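Local coordinates for protein endoglucanase family 5 (Clostridium acetobutylicum ATCC 824, PDB 6PZ7) that probably hydrolyses internal beta-1,4 linkages of cellulose and related plant polysaccharides, as a broad-specificity endoglucanase of glycoside hydrolase family 5, subfamily 4, at residues Met7-Ile12 with Arg215-Leu220; Pro70-Asp75 with Thr118-Lys123; Trp106-Tyr111 with Pro147-Ser152; Thr173-Ile178 with Val208-Asp213; Ala202-Leu207 with Asn252-Lys257. All coordinates share one frame; numbering follows the deposited sequence.

Contact 1. Residues Met7-Ile12 with Arg215-Leu220; sequences MTSQQI and RVIVSL
The first turn of helix 9-16 meets the start of barrel strand 216-221 where S9 lies against R215, their CA atoms 5.5 Å apart. The helix is set at the N-terminal end of a strand of the eight-stranded parallel (TIM) barrel of family 5. S9 points at the strand, and in the conformer described its OG comes to 3.3 Å from R215 CA and is hydrogen-bonded to K214 O, just ahead of the strand. S9 CB lies against I217 CG1, and I12 adds a loose apolar touch of its CG2 at 4.4 Å from I217 CD1. T8 and Q11 form a capping box: Q11 N donates to T8 OG1 at 165°, and T8 N returns a bond to Q11 OE1, in the carbonyl plane on a lone pair. F189 packs on S9, I12 and R215 together. One water bridges the segments, donating to M7 O at 2.8 Å and accepting from R215 NE at 3.0 Å.

Contact 2. Residues Pro70-Asp75 with Thr118-Lys123; sequences PSYTID and TDELTK
The loop that follows barrel strand 55-58 and leads into helix 76-91 lays the ring of Y72 against the side of helix 111-132. E120 covers one face of this ring. Its CG sits 3.5 Å from the ring centroid and 4° off the normal, a CH-pi contact aimed at the middle of the ring. With CG anti to the backbone N (chi1 -172°) and the chain extended beyond it, the E120 carboxylate continues across the same face, its plane 9° from that of the ring, and CD reaches Y72 CE1 at 3.3 Å. D119 approaches differently: OD2 lies at the ring edge, in plane, 3.7 Å from Y72 CE2. In the TIM-barrel layout this is a loop after strand 55-58 resting on helix 111-132, which follows the neighbouring strand 95-99. Y72 OH donates to a water at 2.7 Å, and that water donates to D119 OD2, so one bridge links the phenol to the helix. In the conformer described, K123 NZ, one helical turn away, makes a salt bridge to the other carboxylate oxygen, D119 OD1, at 2.6 Å on its syn side. The K123 chain bends at chi2, bringing CE to 3.7 Å from P70 O while CB lies near Y72 CD2. Q127, one turn further on, accepts from I74 N at OE1 and donates from NE2 to Y72 O.

Contact 3. Residues Trp106-Tyr111 with Pro147-Ser152; sequences WIIPTY and PRIVGS
I149 CD1 is the methyl on which the contact converges, touched by three consecutive residues of the other loop. It lies 3.5 Å from P109 CD, 3.7 Å from T110 CG2 and 3.8 Å from I108 CG2. The P109 ring and the I149 side chain run past each other in opposite directions, whereas I108 and T110 each cross I149 at about a right angle. In I149, CG1 is anti to the carbonyl carbon (chi1 -57°) and a second bend at chi2 (-65°) brings CD1 against the proline. P109 CD also lies 3.6 Å from R148 O. A water joins the backbones, donating to I107 O at 2.8 Å and accepting from R148 N at 3.1 Å.

Local turns shape both loops. P109 is the centre of an inverse gamma turn, closed by T110 N to I108 O, and its own carbonyl O is buried without a polar partner. I149 to S152 form a type II beta turn in which I149 O accepts from S152 N and, in the conformer described, S152 OG. Further out, R148 NE makes a salt bridge with E155, and T110 OG1 caps K113 N. The segments belong to loops that follow barrel strands 95-99 and 139-142 in the TIM-barrel fold. T110 is the N-cap of helix 111-132, and helix 161-180 packs alongside through I167 on P109 and F170 on I107.

Contact 4. Residues Thr173-Ile178 with Val208-Asp213; sequences TAVNTI and VIPNND
V175, on helix 161-180, is the apolar contact residue: its CA is 6.8 Å from P210 CA. The two side chains cross at about a right angle, V175 CG2 meeting P210 CG at 3.8 Å. A chi1 of 166° swings V175 CG1, opposite the backbone N, to 4.0 Å from D213 OD2. N176 then supplies the polar link. Its OD1 accepts from N211 ND2 at 2.8 Å with an N-H...O angle of 150°, and the two amide planes are 23° apart. A water also joins the pair, accepting from N176 ND2 and donating to N211 OD1 at 2.6 Å. Across from the helix, D213 OD2 makes a salt bridge with R179 and OD1 accepts from R215 N. In this TIM barrel the contact ties helix 161-180 to the loop between helix 201-206 and strand 216-221, while V175 also packs on I190 of strand 190-193.

Contact 5. Residues Ala202-Leu207 with Asn252-Lys257; sequences AAMNDL and NAIYNK
Helices 202-206 and 252-257 run nearly parallel, 15° between their directions, with axes 11.3 Å apart at closest approach; M204 CA and K257 CA, 7.6 Å apart, are the nearest such pair. Long side chains span this separation. K257 leaves its helix with CG opposite the backbone N (chi1 176°), bends at chi2 and then extends across to the first helix. There NZ donates to N205 OD1 at 2.9 Å, arriving 29° out of the amide carbonyl plane, while CE lies 3.7 Å from M204 O. In the TIM barrel these are segments of helices 201-206 and 241-259, outer elements that follow successive strands, 190-193 and 216-221, and L220 of the latter strand packs on both M204 and I254. M204 bends at chi3 and crosses I254 at about a right angle, SD to CG1 at 4.2 Å; its CE approaches A253 O. F258 adds further cover to M204. A water completes the polar side, donating to N205 O at 2.8 Å and accepting from K257 NZ at 2.8 Å.

In the fold
From the N terminus, contact 1 opens at residues 7-12 and closes at strand 216-221, a loop of some 200 residues within which contacts 2, 3 and 4 are nested. Contact 2 opens after strand 55-58 and closes on helix 111-132; contact 3 opens just before that helix and closes at 147-152, after strand 139-142, so the two cross, touching through W106 against E120 and L121. Contact 4 opens on helix 161-180 and closes at 208-213, before strand 216-221; T173 and T177 reach back to T118 and T122 of contact 2. Contact 5 opens at 202-207, directly before 208-213, and closes on helix 241-259, crossing contacts 1 and 4; strand 216-221 packs on both its segments.

Contact 1. Residues Met7-Ile12 with Arg215-Leu220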
# COMPACT_ATOMS: atom_id res chain seq x y z
N MET A 7 21.42 6.69 0.28
CA MET A 7 20.74 5.71 1.11
C MET A 7 20.37 4.47 0.29
O MET A 7 20.10 4.52 -0.91
CB MET A 7 19.50 6.31 1.76
CG MET A 7 19.82 7.13 3.03
SD MET A 7 18.41 8.03 3.68
CE MET A 7 17.54 6.74 4.58
N THR A 8 20.40 3.33 0.96
CA THR A 8 19.96 2.09 0.36
C THR A 8 18.46 1.92 0.57
O THR A 8 17.84 2.58 1.41
CB THR A 8 20.65 0.89 0.98
OG1 THR A 8 20.19 0.78 2.34
CG2 THR A 8 22.16 1.02 0.88
N SER A 9 17.88 0.97 -0.18
CA SER A 9 16.47 0.65 -0.01
C SER A 9 16.16 0.23 1.42
O SER A 9 15.15 0.64 1.98
CB SER A 9 16.04 -0.43 -1.01
OG SER A 9 15.98 0.07 -2.33
N GLN A 10 17.03 -0.58 2.02
CA GLN A 10 16.74 -1.04 3.38
C GLN A 10 16.80 0.13 4.37
O GLN A 10 16.00 0.21 5.31
CB GLN A 10 17.68 -2.18 3.80
CG GLN A 10 17.37 -2.76 5.19
CD GLN A 10 15.99 -3.42 5.27
OE1 GLN A 10 15.68 -4.32 4.47
NE2 GLN A 10 15.19 -3.01 6.24
N GLN A 11 17.74 1.05 4.17
CA GLN A 11 17.79 2.25 5.00
C GLN A 11 16.51 3.08 4.86
O GLN A 11 15.96 3.59 5.85
CB GLN A 11 19.02 3.08 4.67
CG GLN A 11 20.30 2.45 5.21
CD GLN A 11 21.53 3.21 4.74
OE1 GLN A 11 21.62 3.67 3.58
NE2 GLN A 11 22.51 3.34 5.59
N ILE A 12 15.98 3.18 3.64
CA ILE A 12 14.72 3.87 3.41
C ILE A 12 13.60 3.18 4.17
O ILE A 12 12.79 3.82 4.86
CB ILE A 12 14.40 3.96 1.90
CG1 ILE A 12 15.35 4.92 1.18
CG2 ILE A 12 12.96 4.37 1.64
CD1 ILE A 12 15.11 6.40 1.44
N ARG A 215 16.86 0.11 -6.14
CA ARG A 215 15.98 1.04 -5.46
C ARG A 215 14.52 0.60 -5.50
O ARG A 215 13.62 1.42 -5.28
CB ARG A 215 16.18 2.44 -6.02
CG ARG A 215 17.55 3.00 -5.68
CD ARG A 215 17.60 4.49 -5.85
NE ARG A 215 18.91 5.07 -5.53
CZ ARG A 215 19.90 5.17 -6.40
NH1 ARG A 215 19.76 4.73 -7.64
NH2 ARG A 215 21.05 5.72 -6.01
N VAL A 216 14.27 -0.68 -5.79
CA VAL A 216 12.94 -1.26 -5.75
C VAL A 216 12.72 -2.03 -4.47
O VAL A 216 13.60 -2.81 -4.03
CB VAL A 216 12.66 -2.11 -7.00
CG1 VAL A 216 11.38 -2.95 -6.83
CG2 VAL A 216 12.54 -1.22 -8.23
N ILE A 217 11.57 -1.80 -3.84
CA ILE A 217 11.13 -2.43 -2.60
C ILE A 217 9.92 -3.30 -2.93
O ILE A 217 9.07 -2.88 -3.73
CB ILE A 217 10.74 -1.30 -1.63
CG1 ILE A 217 11.93 -0.45 -1.24
CG2 ILE A 217 10.03 -1.85 -0.38
CD1 ILE A 217 11.58 0.96 -0.73
N VAL A 218 9.79 -4.45 -2.29
CA VAL A 218 8.61 -5.30 -2.50
C VAL A 218 7.46 -4.81 -1.64
O VAL A 218 7.64 -4.55 -0.44
CB VAL A 218 8.96 -6.77 -2.19
CG1 VAL A 218 7.73 -7.66 -2.26
CG2 VAL A 218 10.02 -7.26 -3.15
N SER A 219 6.27 -4.75 -2.23
CA SER A 219 5.03 -4.45 -1.54
C SER A 219 4.18 -5.69 -1.32
O SER A 219 3.83 -6.39 -2.29
CB SER A 219 4.22 -3.47 -2.39
OG SER A 219 2.95 -3.26 -1.79
N LEU A 220 3.83 -5.96 -0.06
CA LEU A 220 2.96 -7.07 0.32
C LEU A 220 1.86 -6.54 1.22
O LEU A 220 2.06 -5.58 1.96
CB LEU A 220 3.74 -8.18 1.05
CG LEU A 220 4.92 -8.76 0.29
CD1 LEU A 220 5.72 -9.67 1.22
CD2 LEU A 220 4.48 -9.50 -0.95
O HOH W 1 20.01 6.32 -3.07

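Contact 2. Residues Pro70-Asp75 with Thr118-Lys123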
# COMPACT_ATOMS: atom_id res chain seq x y z
N PRO A 70 -5.85 7.32 -27.48
CA PRO A 70 -4.55 6.79 -27.06
C PRO A 70 -3.72 7.73 -26.18
O PRO A 70 -2.60 7.39 -25.84
CB PRO A 70 -3.84 6.54 -28.41
CG PRO A 70 -4.96 6.53 -29.42
CD PRO A 70 -5.87 7.58 -28.93
N SER A 71 -4.27 8.89 -25.84
CA SER A 71 -3.58 9.85 -24.97
C SER A 71 -3.76 9.56 -23.49
O SER A 71 -2.89 9.87 -22.67
CB SER A 71 -4.03 11.28 -25.27
OG SER A 71 -5.44 11.34 -25.46
N TYR A 72 -4.91 9.01 -23.09
CA TYR A 72 -5.19 8.64 -21.72
C TYR A 72 -4.89 9.81 -20.78
O TYR A 72 -4.25 9.65 -19.73
CB TYR A 72 -4.43 7.39 -21.32
CG TYR A 72 -4.83 6.17 -22.11
CD1 TYR A 72 -6.08 5.61 -21.95
CD2 TYR A 72 -3.93 5.53 -22.96
CE1 TYR A 72 -6.44 4.44 -22.64
CE2 TYR A 72 -4.28 4.35 -23.62
CZ TYR A 72 -5.53 3.83 -23.44
OH TYR A 72 -5.93 2.67 -24.09
N THR A 73 -5.40 10.98 -21.12
CA THR A 73 -5.06 12.20 -20.37
C THR A 73 -5.64 12.13 -18.97
O THR A 73 -6.85 11.93 -18.79
CB THR A 73 -5.63 13.42 -21.09
OG1 THR A 73 -5.11 13.41 -22.42
CG2 THR A 73 -5.29 14.69 -20.39
N ILE A 74 -4.81 12.37 -17.97
CA ILE A 74 -5.28 12.45 -16.59
C ILE A 74 -5.81 13.86 -16.35
O ILE A 74 -5.13 14.86 -16.62
CB ILE A 74 -4.16 12.12 -15.57
CG1 ILE A 74 -3.59 10.72 -15.81
CG2 ILE A 74 -4.72 12.23 -14.15
CD1 ILE A 74 -2.45 10.35 -14.89
N ASP A 75 -7.02 13.95 -15.83
CA ASP A 75 -7.61 15.25 -15.53
C ASP A 75 -6.68 16.10 -14.68
O ASP A 75 -6.25 15.69 -13.58
CB ASP A 75 -8.94 15.01 -14.81
CG ASP A 75 -9.58 16.28 -14.30
OD1 ASP A 75 -9.18 17.38 -14.72
OD2 ASP A 75 -10.46 16.17 -13.43
N THR A 118 -0.34 -2.63 -20.95
CA THR A 118 1.02 -2.10 -20.93
C THR A 118 1.07 -0.72 -21.55
O THR A 118 1.72 0.22 -21.02
CB THR A 118 1.95 -3.05 -21.67
OG1 THR A 118 2.02 -4.28 -20.93
CG2 THR A 118 3.37 -2.48 -21.86
N ASP A 119 0.39 -0.55 -22.66
CA ASP A 119 0.39 0.74 -23.32
C ASP A 119 -0.25 1.79 -22.42
O ASP A 119 0.28 2.89 -22.26
CB ASP A 119 -0.36 0.63 -24.65
CG ASP A 119 -0.44 1.95 -25.34
OD1 ASP A 119 0.61 2.41 -25.83
OD2 ASP A 119 -1.53 2.52 -25.36
N GLU A 120 -1.41 1.49 -21.85
CA GLU A 120 -2.08 2.48 -21.01
C GLU A 120 -1.24 2.77 -19.76
O GLU A 120 -1.15 3.93 -19.32
CB GLU A 120 -3.50 2.03 -20.66
CG GLU A 120 -4.22 3.14 -19.95
CD GLU A 120 -5.72 2.94 -19.75
OE1 GLU A 120 -6.29 1.96 -20.29
OE2 GLU A 120 -6.31 3.81 -19.03
N LEU A 121 -0.62 1.76 -19.16
CA LEU A 121 0.22 1.97 -17.99
C LEU A 121 1.36 2.90 -18.32
O LEU A 121 1.71 3.76 -17.50
CB LEU A 121 0.80 0.64 -17.56
CG LEU A 121 0.06 -0.14 -16.50
CD1 LEU A 121 0.72 -1.52 -16.33
CD2 LEU A 121 -0.00 0.63 -15.16
N THR A 122 1.95 2.77 -19.49
CA THR A 122 3.02 3.66 -19.90
C THR A 122 2.51 5.10 -19.94
O THR A 122 3.16 6.01 -19.41
CB THR A 122 3.58 3.25 -21.27
OG1 THR A 122 4.04 1.90 -21.23
CG2 THR A 122 4.71 4.13 -21.68
N LYS A 123 1.37 5.32 -20.59
CA LYS A 123 0.85 6.69 -20.71
C LYS A 123 0.48 7.27 -19.36
O LYS A 123 0.74 8.44 -19.06
CB LYS A 123 -0.37 6.71 -21.64
CG LYS A 123 -0.08 6.96 -23.10
CD LYS A 123 0.64 5.78 -23.79
CE LYS A 123 0.77 6.02 -25.32
NZ LYS A 123 1.48 4.90 -25.95
O HOH W 2 -3.84 0.97 -24.60

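Contact 3. Residues Trp106-Tyr111 with Pro147-Ser152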
# COMPACT_ATOMS: atom_id res chain seq x y z
N TRP A 106 -8.62 -1.53 -16.10
CA TRP A 106 -7.79 -1.30 -17.27
C TRP A 106 -6.40 -1.90 -17.12
O TRP A 106 -5.68 -2.00 -18.11
CB TRP A 106 -7.73 0.20 -17.63
CG TRP A 106 -7.17 1.07 -16.55
CD1 TRP A 106 -7.87 1.66 -15.53
CD2 TRP A 106 -5.83 1.48 -16.40
NE1 TRP A 106 -7.02 2.41 -14.74
CE2 TRP A 106 -5.76 2.30 -15.25
CE3 TRP A 106 -4.65 1.21 -17.11
CZ2 TRP A 106 -4.57 2.86 -14.82
CZ3 TRP A 106 -3.47 1.78 -16.67
CH2 TRP A 106 -3.43 2.59 -15.55
N ILE A 107 -6.01 -2.36 -15.93
CA ILE A 107 -4.76 -3.09 -15.71
C ILE A 107 -5.17 -4.55 -15.55
O ILE A 107 -5.69 -4.93 -14.50
CB ILE A 107 -4.01 -2.60 -14.47
CG1 ILE A 107 -3.74 -1.09 -14.55
CG2 ILE A 107 -2.74 -3.38 -14.29
CD1 ILE A 107 -3.23 -0.47 -13.27
N ILE A 108 -4.96 -5.37 -16.58
CA ILE A 108 -5.52 -6.73 -16.65
C ILE A 108 -4.41 -7.73 -16.93
O ILE A 108 -3.95 -7.81 -18.07
CB ILE A 108 -6.66 -6.84 -17.66
CG1 ILE A 108 -7.71 -5.74 -17.44
CG2 ILE A 108 -7.29 -8.23 -17.54
CD1 ILE A 108 -8.70 -5.61 -18.62
N PRO A 109 -3.97 -8.51 -15.92
CA PRO A 109 -2.77 -9.35 -16.11
C PRO A 109 -3.07 -10.70 -16.76
O PRO A 109 -2.96 -11.77 -16.14
CB PRO A 109 -2.21 -9.47 -14.69
CG PRO A 109 -3.41 -9.39 -13.82
CD PRO A 109 -4.28 -8.31 -14.49
N THR A 110 -3.41 -10.66 -18.05
CA THR A 110 -3.47 -11.85 -18.90
C THR A 110 -2.62 -11.59 -20.14
O THR A 110 -2.44 -10.44 -20.55
CB THR A 110 -4.91 -12.22 -19.33
OG1 THR A 110 -5.40 -11.18 -20.18
CG2 THR A 110 -5.80 -12.47 -18.16
N TYR A 111 -2.17 -12.66 -20.80
CA TYR A 111 -1.43 -12.48 -22.04
C TYR A 111 -2.30 -11.80 -23.09
O TYR A 111 -1.83 -10.94 -23.86
CB TYR A 111 -0.92 -13.81 -22.58
CG TYR A 111 0.10 -14.49 -21.68
CD1 TYR A 111 1.21 -13.80 -21.18
CD2 TYR A 111 -0.06 -15.82 -21.30
CE1 TYR A 111 2.15 -14.45 -20.41
CE2 TYR A 111 0.86 -16.44 -20.50
CZ TYR A 111 1.96 -15.77 -20.05
OH TYR A 111 2.85 -16.39 -19.22
N PRO A 147 -2.71 -6.04 -8.07
CA PRO A 147 -3.04 -6.38 -9.46
C PRO A 147 -3.44 -7.84 -9.55
O PRO A 147 -2.76 -8.72 -9.03
CB PRO A 147 -1.73 -6.10 -10.21
CG PRO A 147 -0.63 -6.26 -9.18
CD PRO A 147 -1.27 -5.70 -7.89
N ARG A 148 -4.54 -8.12 -10.23
CA ARG A 148 -5.15 -9.44 -10.18
C ARG A 148 -6.27 -9.52 -11.20
O ARG A 148 -6.63 -8.52 -11.83
CB ARG A 148 -5.69 -9.70 -8.78
CG ARG A 148 -6.90 -8.84 -8.41
CD ARG A 148 -7.18 -8.86 -6.91
NE ARG A 148 -8.42 -8.21 -6.56
CZ ARG A 148 -8.58 -6.91 -6.44
NH1 ARG A 148 -7.59 -6.07 -6.60
NH2 ARG A 148 -9.79 -6.43 -6.16
N ILE A 149 -6.82 -10.72 -11.33
CA ILE A 149 -8.00 -10.98 -12.17
C ILE A 149 -9.21 -11.13 -11.26
O ILE A 149 -9.39 -12.15 -10.58
CB ILE A 149 -7.80 -12.21 -13.07
CG1 ILE A 149 -6.56 -12.04 -13.94
CG2 ILE A 149 -9.07 -12.45 -13.91
CD1 ILE A 149 -6.61 -10.95 -14.91
N VAL A 150 -10.02 -10.08 -11.18
CA VAL A 150 -11.17 -10.09 -10.30
C VAL A 150 -12.15 -11.16 -10.79
O VAL A 150 -12.49 -11.25 -11.98
CB VAL A 150 -11.83 -8.71 -10.25
CG1 VAL A 150 -13.10 -8.76 -9.41
CG2 VAL A 150 -10.86 -7.68 -9.72
N GLY A 151 -12.63 -11.98 -9.86
CA GLY A 151 -13.53 -13.07 -10.18
C GLY A 151 -12.85 -14.36 -10.56
O GLY A 151 -13.55 -15.37 -10.72
N SER A 152 -11.53 -14.39 -10.68
CA SER A 152 -10.94 -15.66 -10.99
C SER A 152 -10.83 -16.52 -9.73
O SER A 152 -10.79 -16.03 -8.60
CB SER A 152 -9.58 -15.47 -11.61
OG SER A 152 -8.72 -14.95 -10.65
O HOH W 3 -4.82 -5.49 -11.92

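Contact 4. Residues Thr173-Ile178 with Val208-Asp213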
# COMPACT_ATOMS: atom_id res chain seq x y z
N THR A 173 7.31 -2.28 -16.87
CA THR A 173 6.85 -1.16 -17.67
C THR A 173 6.75 0.08 -16.80
O THR A 173 7.19 1.18 -17.18
CB THR A 173 5.48 -1.48 -18.27
OG1 THR A 173 5.57 -2.57 -19.19
CG2 THR A 173 4.91 -0.27 -19.00
N ALA A 174 6.11 -0.05 -15.64
CA ALA A 174 5.95 1.12 -14.75
C ALA A 174 7.29 1.67 -14.27
O ALA A 174 7.51 2.88 -14.29
CB ALA A 174 5.04 0.75 -13.61
N VAL A 175 8.20 0.80 -13.83
CA VAL A 175 9.52 1.26 -13.38
C VAL A 175 10.25 1.97 -14.51
O VAL A 175 10.82 3.05 -14.32
CB VAL A 175 10.35 0.11 -12.80
CG1 VAL A 175 11.80 0.52 -12.65
CG2 VAL A 175 9.77 -0.35 -11.45
N ASN A 176 10.28 1.37 -15.71
CA ASN A 176 10.99 2.00 -16.81
C ASN A 176 10.38 3.36 -17.16
O ASN A 176 11.08 4.32 -17.47
CB ASN A 176 10.99 1.10 -18.05
CG ASN A 176 12.01 -0.04 -17.97
OD1 ASN A 176 12.96 0.02 -17.21
ND2 ASN A 176 11.81 -1.06 -18.79
N THR A 177 9.05 3.43 -17.17
CA THR A 177 8.37 4.69 -17.48
C THR A 177 8.69 5.76 -16.45
O THR A 177 9.00 6.90 -16.80
CB THR A 177 6.86 4.46 -17.55
OG1 THR A 177 6.55 3.53 -18.59
CG2 THR A 177 6.08 5.73 -17.79
N ILE A 178 8.64 5.41 -15.17
CA ILE A 178 9.02 6.34 -14.12
C ILE A 178 10.43 6.84 -14.36
O ILE A 178 10.71 8.06 -14.34
CB ILE A 178 8.87 5.67 -12.74
CG1 ILE A 178 7.38 5.47 -12.39
CG2 ILE A 178 9.61 6.47 -11.68
CD1 ILE A 178 7.11 4.42 -11.36
N VAL A 208 9.67 -10.97 -10.08
CA VAL A 208 10.94 -10.53 -10.64
C VAL A 208 11.07 -9.04 -10.38
O VAL A 208 10.19 -8.27 -10.75
CB VAL A 208 11.05 -10.85 -12.14
CG1 VAL A 208 12.33 -10.24 -12.71
CG2 VAL A 208 10.99 -12.34 -12.34
N ILE A 209 12.16 -8.63 -9.74
CA ILE A 209 12.40 -7.20 -9.53
C ILE A 209 12.77 -6.54 -10.86
O ILE A 209 13.77 -6.94 -11.48
CB ILE A 209 13.54 -7.00 -8.52
CG1 ILE A 209 13.21 -7.64 -7.18
CG2 ILE A 209 13.88 -5.50 -8.37
CD1 ILE A 209 12.09 -6.95 -6.39
N PRO A 210 12.03 -5.54 -11.34
CA PRO A 210 12.35 -4.91 -12.63
C PRO A 210 13.81 -4.48 -12.73
O PRO A 210 14.31 -3.73 -11.87
CB PRO A 210 11.42 -3.69 -12.67
CG PRO A 210 10.22 -4.12 -11.88
CD PRO A 210 10.81 -4.97 -10.74
N ASN A 211 14.51 -4.98 -13.76
CA ASN A 211 15.89 -4.62 -14.04
C ASN A 211 16.85 -4.93 -12.89
O ASN A 211 17.97 -4.42 -12.86
CB ASN A 211 16.03 -3.13 -14.42
CG ASN A 211 15.18 -2.76 -15.59
OD1 ASN A 211 15.18 -3.45 -16.61
ND2 ASN A 211 14.44 -1.66 -15.48
N ASN A 212 16.43 -5.75 -11.92
CA ASN A 212 17.21 -5.93 -10.69
C ASN A 212 17.61 -4.56 -10.11
O ASN A 212 18.71 -4.39 -9.60
CB ASN A 212 18.44 -6.83 -10.93
CG ASN A 212 18.92 -7.51 -9.66
OD1 ASN A 212 18.33 -7.38 -8.60
ND2 ASN A 212 20.01 -8.28 -9.77
N ASP A 213 16.67 -3.62 -10.16
CA ASP A 213 16.90 -2.24 -9.70
C ASP A 213 17.08 -2.22 -8.19
O ASP A 213 16.22 -2.67 -7.43
CB ASP A 213 15.68 -1.46 -10.15
CG ASP A 213 15.75 0.05 -9.92
OD1 ASP A 213 16.22 0.49 -8.86
OD2 ASP A 213 15.33 0.77 -10.84
O HOH W 4 14.13 -2.87 -18.96

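Contact 5. Residues Ala202-Leu207 with Asn252-Lys257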
# COMPACT_ATOMS: atom_id res chain seq x y z
N ALA A 202 3.74 -19.03 -4.06
CA ALA A 202 4.02 -18.93 -5.49
C ALA A 202 4.06 -17.47 -5.94
O ALA A 202 4.81 -17.12 -6.87
CB ALA A 202 2.99 -19.67 -6.34
N ALA A 203 3.24 -16.61 -5.34
CA ALA A 203 3.27 -15.19 -5.67
C ALA A 203 4.62 -14.58 -5.33
O ALA A 203 5.20 -13.82 -6.11
CB ALA A 203 2.13 -14.47 -4.96
N MET A 204 5.14 -14.91 -4.15
CA MET A 204 6.45 -14.38 -3.76
C MET A 204 7.55 -15.01 -4.59
O MET A 204 8.50 -14.32 -4.98
CB MET A 204 6.70 -14.59 -2.27
CG MET A 204 5.67 -13.88 -1.38
SD MET A 204 6.20 -13.63 0.34
CE MET A 204 6.44 -15.35 0.81
N ASN A 205 7.44 -16.30 -4.93
CA ASN A 205 8.51 -16.96 -5.67
C ASN A 205 8.62 -16.47 -7.11
O ASN A 205 9.73 -16.42 -7.67
CB ASN A 205 8.30 -18.47 -5.68
CG ASN A 205 8.77 -19.13 -4.40
OD1 ASN A 205 9.56 -18.57 -3.63
ND2 ASN A 205 8.30 -20.35 -4.17
N ASP A 206 7.52 -16.07 -7.72
CA ASP A 206 7.53 -15.71 -9.12
C ASP A 206 7.80 -14.24 -9.38
O ASP A 206 8.03 -13.86 -10.55
CB ASP A 206 6.23 -16.13 -9.84
CG ASP A 206 6.15 -17.62 -10.13
OD1 ASP A 206 7.14 -18.36 -9.89
OD2 ASP A 206 5.07 -18.05 -10.65
N LEU A 207 7.84 -13.41 -8.34
CA LEU A 207 8.16 -12.00 -8.50
C LEU A 207 9.55 -11.83 -9.07
O LEU A 207 10.51 -12.42 -8.57
CB LEU A 207 8.06 -11.32 -7.14
CG LEU A 207 8.17 -9.81 -7.18
CD1 LEU A 207 6.92 -9.20 -7.79
CD2 LEU A 207 8.40 -9.26 -5.80
N ASN A 252 8.35 -14.59 9.15
CA ASN A 252 9.62 -15.23 8.87
C ASN A 252 9.70 -15.71 7.43
O ASN A 252 10.79 -15.71 6.83
CB ASN A 252 9.85 -16.37 9.86
CG ASN A 252 11.30 -16.67 10.05
OD1 ASN A 252 12.13 -15.76 10.08
ND2 ASN A 252 11.62 -17.95 10.16
N ALA A 253 8.59 -16.16 6.85
CA ALA A 253 8.60 -16.53 5.44
C ALA A 253 8.97 -15.35 4.56
O ALA A 253 9.73 -15.50 3.58
CB ALA A 253 7.27 -17.12 5.01
N ILE A 254 8.44 -14.16 4.85
CA ILE A 254 8.77 -12.95 4.10
C ILE A 254 10.23 -12.58 4.30
O ILE A 254 10.94 -12.27 3.35
CB ILE A 254 7.84 -11.81 4.53
CG1 ILE A 254 6.37 -12.13 4.22
CG2 ILE A 254 8.27 -10.52 3.88
CD1 ILE A 254 5.36 -11.19 4.90
N TYR A 255 10.69 -12.63 5.55
CA TYR A 255 12.09 -12.34 5.85
C TYR A 255 13.01 -13.30 5.10
O TYR A 255 14.00 -12.87 4.48
CB TYR A 255 12.32 -12.47 7.37
CG TYR A 255 13.79 -12.41 7.73
CD1 TYR A 255 14.46 -11.20 7.78
CD2 TYR A 255 14.51 -13.56 7.98
CE1 TYR A 255 15.80 -11.12 8.06
CE2 TYR A 255 15.86 -13.51 8.29
CZ TYR A 255 16.50 -12.27 8.33
OH TYR A 255 17.86 -12.23 8.62
N ASN A 256 12.71 -14.59 5.14
CA ASN A 256 13.60 -15.56 4.50
C ASN A 256 13.59 -15.45 2.99
O ASN A 256 14.63 -15.70 2.35
CB ASN A 256 13.24 -16.97 4.96
CG ASN A 256 13.81 -17.28 6.34
OD1 ASN A 256 14.91 -16.86 6.67
ND2 ASN A 256 13.04 -18.01 7.13
N LYS A 257 12.47 -15.11 2.39
CA LYS A 257 12.42 -15.02 0.94
C LYS A 257 13.11 -13.77 0.41
O LYS A 257 13.84 -13.83 -0.59
CB LYS A 257 10.98 -15.08 0.47
CG LYS A 257 10.83 -14.90 -1.00
CD LYS A 257 11.47 -16.05 -1.74
CE LYS A 257 11.40 -15.86 -3.23
NZ LYS A 257 12.00 -17.03 -3.92
O HOH W 5 12.28 -16.15 -6.53